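Local coordinates for methanol--corrinoid protein co-methyltransferase (Methanosarcina barkeri, PDB 2I2X), which transfers the methyl group of methanol to the cob(I)amide carried by its partner MtaC, a step of methanogenesis from methanol, at residues Ala12-Met17 with Leu370-Ala375; Lys60-Ile65 with Ala99-Ala104. All coordinates share one frame; numbering follows the deposited sequence.

Contact 1: Ala12-Met17 with Leu370-Ala375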
# COMPACT_ATOMS: atom_id res chain seq x y z
N ALA A 12 15.77 14.63 -30.51
CA ALA A 12 16.27 14.15 -31.80
C ALA A 12 16.10 12.66 -32.00
O ALA A 12 15.98 12.21 -33.14
CB ALA A 12 17.75 14.53 -31.98
N ASN A 13 16.10 11.88 -30.91
CA ASN A 13 15.88 10.43 -30.95
C ASN A 13 15.49 9.94 -29.54
O ASN A 13 15.67 10.68 -28.56
CB ASN A 13 17.15 9.71 -31.45
CG ASN A 13 18.37 9.96 -30.55
OD1 ASN A 13 18.37 9.59 -29.38
ND2 ASN A 13 19.41 10.58 -31.10
N ALA A 14 15.01 8.69 -29.44
CA ALA A 14 14.51 8.13 -28.16
C ALA A 14 15.56 8.08 -27.06
O ALA A 14 15.24 8.24 -25.89
CB ALA A 14 13.89 6.73 -28.37
N ASP A 15 16.81 7.87 -27.44
CA ASP A 15 17.88 7.69 -26.48
C ASP A 15 18.23 8.94 -25.69
O ASP A 15 18.97 8.86 -24.70
CB ASP A 15 19.14 7.11 -27.14
CG ASP A 15 20.20 6.75 -26.11
OD1 ASP A 15 20.02 5.74 -25.42
OD2 ASP A 15 21.19 7.50 -25.98
N GLU A 16 17.70 10.08 -26.11
CA GLU A 16 17.91 11.35 -25.41
C GLU A 16 16.95 11.49 -24.22
O GLU A 16 17.16 12.34 -23.32
CB GLU A 16 17.66 12.55 -26.35
CG GLU A 16 18.87 13.07 -27.12
CD GLU A 16 18.56 14.17 -28.17
OE1 GLU A 16 17.38 14.64 -28.30
OE2 GLU A 16 19.52 14.58 -28.87
N MET A 17 15.88 10.70 -24.25
CA MET A 17 14.89 10.72 -23.19
C MET A 17 15.37 9.97 -21.92
O MET A 17 16.01 8.90 -21.97
CB MET A 17 13.58 10.15 -23.68
CG MET A 17 12.96 10.95 -24.86
SD MET A 17 11.45 10.17 -25.47
CE MET A 17 10.35 10.82 -24.24
N LEU A 370 4.42 1.18 -25.28
CA LEU A 370 4.69 2.31 -24.43
C LEU A 370 6.17 2.43 -24.09
O LEU A 370 6.60 3.44 -23.54
CB LEU A 370 3.86 2.20 -23.16
CG LEU A 370 2.68 3.17 -22.96
CD1 LEU A 370 2.28 3.85 -24.20
CD2 LEU A 370 1.54 2.50 -22.30
N ALA A 371 6.94 1.39 -24.44
CA ALA A 371 8.41 1.43 -24.30
C ALA A 371 9.01 2.64 -25.05
O ALA A 371 8.65 2.90 -26.19
CB ALA A 371 9.01 0.14 -24.80
N TYR A 372 9.88 3.40 -24.39
CA TYR A 372 10.22 4.75 -24.84
C TYR A 372 10.71 4.79 -26.29
O TYR A 372 10.45 5.77 -26.98
CB TYR A 372 11.20 5.44 -23.88
CG TYR A 372 12.61 4.89 -23.96
CD1 TYR A 372 12.99 3.78 -23.19
CD2 TYR A 372 13.56 5.44 -24.86
CE1 TYR A 372 14.28 3.25 -23.30
CE2 TYR A 372 14.85 4.91 -24.98
CZ TYR A 372 15.21 3.82 -24.19
OH TYR A 372 16.49 3.28 -24.31
N ASP A 373 11.39 3.76 -26.77
CA ASP A 373 11.75 3.76 -28.20
C ASP A 373 10.53 3.67 -29.12
O ASP A 373 10.48 4.37 -30.14
CB ASP A 373 12.78 2.69 -28.57
CG ASP A 373 12.30 1.31 -28.24
OD1 ASP A 373 11.57 1.21 -27.23
OD2 ASP A 373 12.65 0.33 -28.96
N ASN A 374 9.58 2.80 -28.78
CA ASN A 374 8.33 2.67 -29.52
C ASN A 374 7.41 3.89 -29.33
O ASN A 374 6.76 4.35 -30.28
CB ASN A 374 7.62 1.37 -29.15
CG ASN A 374 8.41 0.16 -29.61
OD1 ASN A 374 8.99 0.19 -30.69
ND2 ASN A 374 8.45 -0.92 -28.78
N ALA A 375 7.36 4.40 -28.11
CA ALA A 375 6.59 5.60 -27.85
C ALA A 375 7.08 6.75 -28.77
O ALA A 375 6.26 7.50 -29.34
CB ALA A 375 6.68 5.98 -26.39
O HOH W 1 18.47 3.91 -26.13
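A short 3-10 turn in the N-terminal loop rests on the opening turn of helix 372-383, Ala14 facing Tyr372 and Asp373 while Asp15 reaches the same tyrosine through water. On the loop side the closest apolar contact comes from one methyl group: CB of Ala14 sits 3.7 Å from CA of Asp373 and 3.8 Å from CD2 of Tyr372, filling the corner between helix backbone and ring. Tyr372 carries its CG between the backbone N and the carbonyl carbon (chi1 73°), which swings the ring across to the turn. There the carbonyl carbon of Ala14 meets the ring edge in its plane, and Ala14 O approaches CD2 obliquely at 3.4 Å. That oxygen is also the acceptor for Met17 N at 3.0 Å, so the turn is closed by its own backbone while it leans on the tyrosine.

The polar ends are joined indirectly. A single water donates to OD1 of Asp15 at 2.5 Å and to OH of Tyr372 at 2.8 Å, lying close to the plane of the ring. Direct partners hold both groups: Asp15 forms salt bridges with Lys350 and Arg353, and Tyr372 OH is hydrogen-bonded to Asp354. The case thus illustrates how a small loop-to-helix contact can be reinforced when both sides bind polar residues of the same third helix, here helix 349-361, which supplies Lys350, Arg353 and Asp354.

Asp373 directs its carboxylate away from the turn, to a salt bridge with Arg361 of that helix, and Met1 of a neighbouring subunit packs on both Tyr372 and Asp373. On another flank Met17 reaches helix 273-280 at Lys277 and Ala278, and Ala375 touches Ile274, so the loop and helix 372-383 both lean on helices 349-361 and 273-280.

Contact 2: Lys60-Ile65 with Ala99-Ala104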
# COMPACT_ATOMS: atom_id res chain seq x y z
N LYS A 60 -11.42 19.35 6.86
CA LYS A 60 -10.75 18.67 7.95
C LYS A 60 -9.98 17.42 7.48
O LYS A 60 -8.80 17.26 7.81
CB LYS A 60 -11.76 18.35 9.06
CG LYS A 60 -11.17 17.76 10.31
CD LYS A 60 -10.11 18.65 10.88
CE LYS A 60 -9.56 18.09 12.19
NZ LYS A 60 -8.47 18.98 12.71
N GLU A 61 -10.64 16.56 6.72
CA GLU A 61 -10.04 15.34 6.21
C GLU A 61 -8.77 15.67 5.39
O GLU A 61 -7.73 15.03 5.59
CB GLU A 61 -11.05 14.54 5.39
CG GLU A 61 -10.57 13.21 4.87
CD GLU A 61 -10.97 12.04 5.77
OE1 GLU A 61 -10.91 12.21 7.02
OE2 GLU A 61 -11.33 10.95 5.23
N TYR A 62 -8.87 16.67 4.52
CA TYR A 62 -7.75 17.09 3.70
C TYR A 62 -6.62 17.69 4.53
O TYR A 62 -5.45 17.54 4.19
CB TYR A 62 -8.18 18.06 2.58
CG TYR A 62 -8.87 17.38 1.42
CD1 TYR A 62 -8.19 16.48 0.60
CD2 TYR A 62 -10.19 17.69 1.11
CE1 TYR A 62 -8.83 15.86 -0.50
CE2 TYR A 62 -10.85 17.08 0.03
CZ TYR A 62 -10.16 16.17 -0.78
OH TYR A 62 -10.81 15.58 -1.84
N GLU A 63 -6.97 18.37 5.62
CA GLU A 63 -5.95 18.82 6.55
C GLU A 63 -5.22 17.65 7.17
O GLU A 63 -4.00 17.69 7.35
CB GLU A 63 -6.54 19.71 7.64
CG GLU A 63 -6.76 21.11 7.12
CD GLU A 63 -7.30 22.08 8.15
OE1 GLU A 63 -8.15 21.70 8.96
OE2 GLU A 63 -6.87 23.24 8.11
N ARG A 64 -5.95 16.59 7.48
CA ARG A 64 -5.31 15.44 8.09
C ARG A 64 -4.37 14.78 7.08
O ARG A 64 -3.26 14.39 7.44
CB ARG A 64 -6.35 14.45 8.62
CG ARG A 64 -6.99 14.87 9.92
CD ARG A 64 -8.23 14.05 10.23
NE ARG A 64 -8.67 14.36 11.58
CZ ARG A 64 -9.76 13.89 12.19
NH1 ARG A 64 -10.58 13.06 11.56
NH2 ARG A 64 -10.00 14.27 13.45
N ILE A 65 -4.83 14.70 5.83
CA ILE A 65 -4.08 14.07 4.74
C ILE A 65 -2.77 14.85 4.57
O ILE A 65 -1.68 14.25 4.54
CB ILE A 65 -4.91 14.03 3.41
CG1 ILE A 65 -6.05 12.99 3.50
CG2 ILE A 65 -4.04 13.70 2.24
CD1 ILE A 65 -7.19 13.21 2.47
N ALA A 99 -11.69 25.78 -3.53
CA ALA A 99 -10.78 26.88 -3.16
C ALA A 99 -10.33 26.76 -1.70
O ALA A 99 -9.17 26.99 -1.37
CB ALA A 99 -11.44 28.21 -3.39
N GLU A 100 -11.26 26.40 -0.83
CA GLU A 100 -10.99 26.42 0.58
C GLU A 100 -10.20 25.20 1.01
O GLU A 100 -9.35 25.30 1.90
CB GLU A 100 -12.28 26.57 1.38
CG GLU A 100 -12.79 27.99 1.41
CD GLU A 100 -14.11 28.11 2.17
OE1 GLU A 100 -14.18 27.70 3.36
OE2 GLU A 100 -15.07 28.63 1.55
N VAL A 101 -10.44 24.07 0.37
CA VAL A 101 -9.54 22.94 0.55
C VAL A 101 -8.12 23.34 0.10
O VAL A 101 -7.14 23.09 0.80
CB VAL A 101 -10.03 21.68 -0.17
CG1 VAL A 101 -8.97 20.58 -0.12
CG2 VAL A 101 -11.36 21.21 0.41
N ALA A 102 -8.03 23.99 -1.05
CA ALA A 102 -6.74 24.41 -1.59
C ALA A 102 -6.04 25.27 -0.55
O ALA A 102 -4.84 25.12 -0.32
CB ALA A 102 -6.90 25.20 -2.89
N HIS A 103 -6.80 26.15 0.08
CA HIS A 103 -6.20 27.10 1.00
C HIS A 103 -5.73 26.41 2.28
O HIS A 103 -4.66 26.70 2.80
CB HIS A 103 -7.16 28.27 1.29
CG HIS A 103 -6.51 29.40 2.02
ND1 HIS A 103 -6.46 29.47 3.40
CD2 HIS A 103 -5.84 30.49 1.56
CE1 HIS A 103 -5.81 30.56 3.75
NE2 HIS A 103 -5.42 31.20 2.65
N ALA A 104 -6.54 25.50 2.77
CA ALA A 104 -6.21 24.81 3.99
C ALA A 104 -4.97 23.94 3.79
O ALA A 104 -4.12 23.89 4.69
CB ALA A 104 -7.38 23.99 4.47
O HOH W 2 -4.72 24.63 7.50
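Tyr62 and Val101 form the close half of a seam between two outer helices of the TIM barrel, with Glu63 and Ala104 forming the looser half. Helices 55-76 and 95-116 follow the adjacent parallel strands 40-43 and 80-86. CG1 of Val101 stands anti to its backbone N (chi1 173°) and is thereby carried to the tyrosine, 3.4 Å from CD2 and 3.6 Å from CG. It approaches the ring obliquely. The second branch, CG2, adds a contact of 3.8 Å to CD2, so both valine methyls touch the same ring carbon. Were Tyr62 replaced by an alanine, both Val101 methyls would probably face a gap and Met91 would lose the ring it packs on.

One turn on from Val101, at Ala104, the packing slackens; its partner Glu63 is the residue next to Tyr62. Glu63 stretches out beyond CG and lies beside Ala104 with both its CG and its carboxylate, the CB of Ala104 being 4.0 Å from Glu63 CG and 3.8 Å from Glu63 OE2. Water completes this partly exposed side: one molecule donates to Glu63 OE2 at 2.6 Å and to Ala104 O at 3.0 Å, linking a carboxylate to a helix carbonyl. Ile59 of helix 55-76 extends the seam by touching Val101 and Ala104, while Met91 of helix 89-93 and Pro47 in a loop pack on Tyr62.

Overall arrangement
Both contacts are partly buried, on opposite sides of the chain's centre with about 27 Å between their nearest atoms. Contact 2 lies farther from that centre, yet none of its touching residues is exposed, whereas contact 1 includes the exposed Asp15. They hold different elements: contact 1 a loop near the N-terminus and a late helix, more than 350 residues apart; contact 2 helices 55-76 and 95-116, which follow neighbouring strands of the barrel. In each a buried tyrosine takes part, joined in contact 2 by buried Val101, and one water bridges an acidic side chain to the opposite segment. Charged residues of a third helix reinforce contact 1, whereas apolar neighbours extend contact 2.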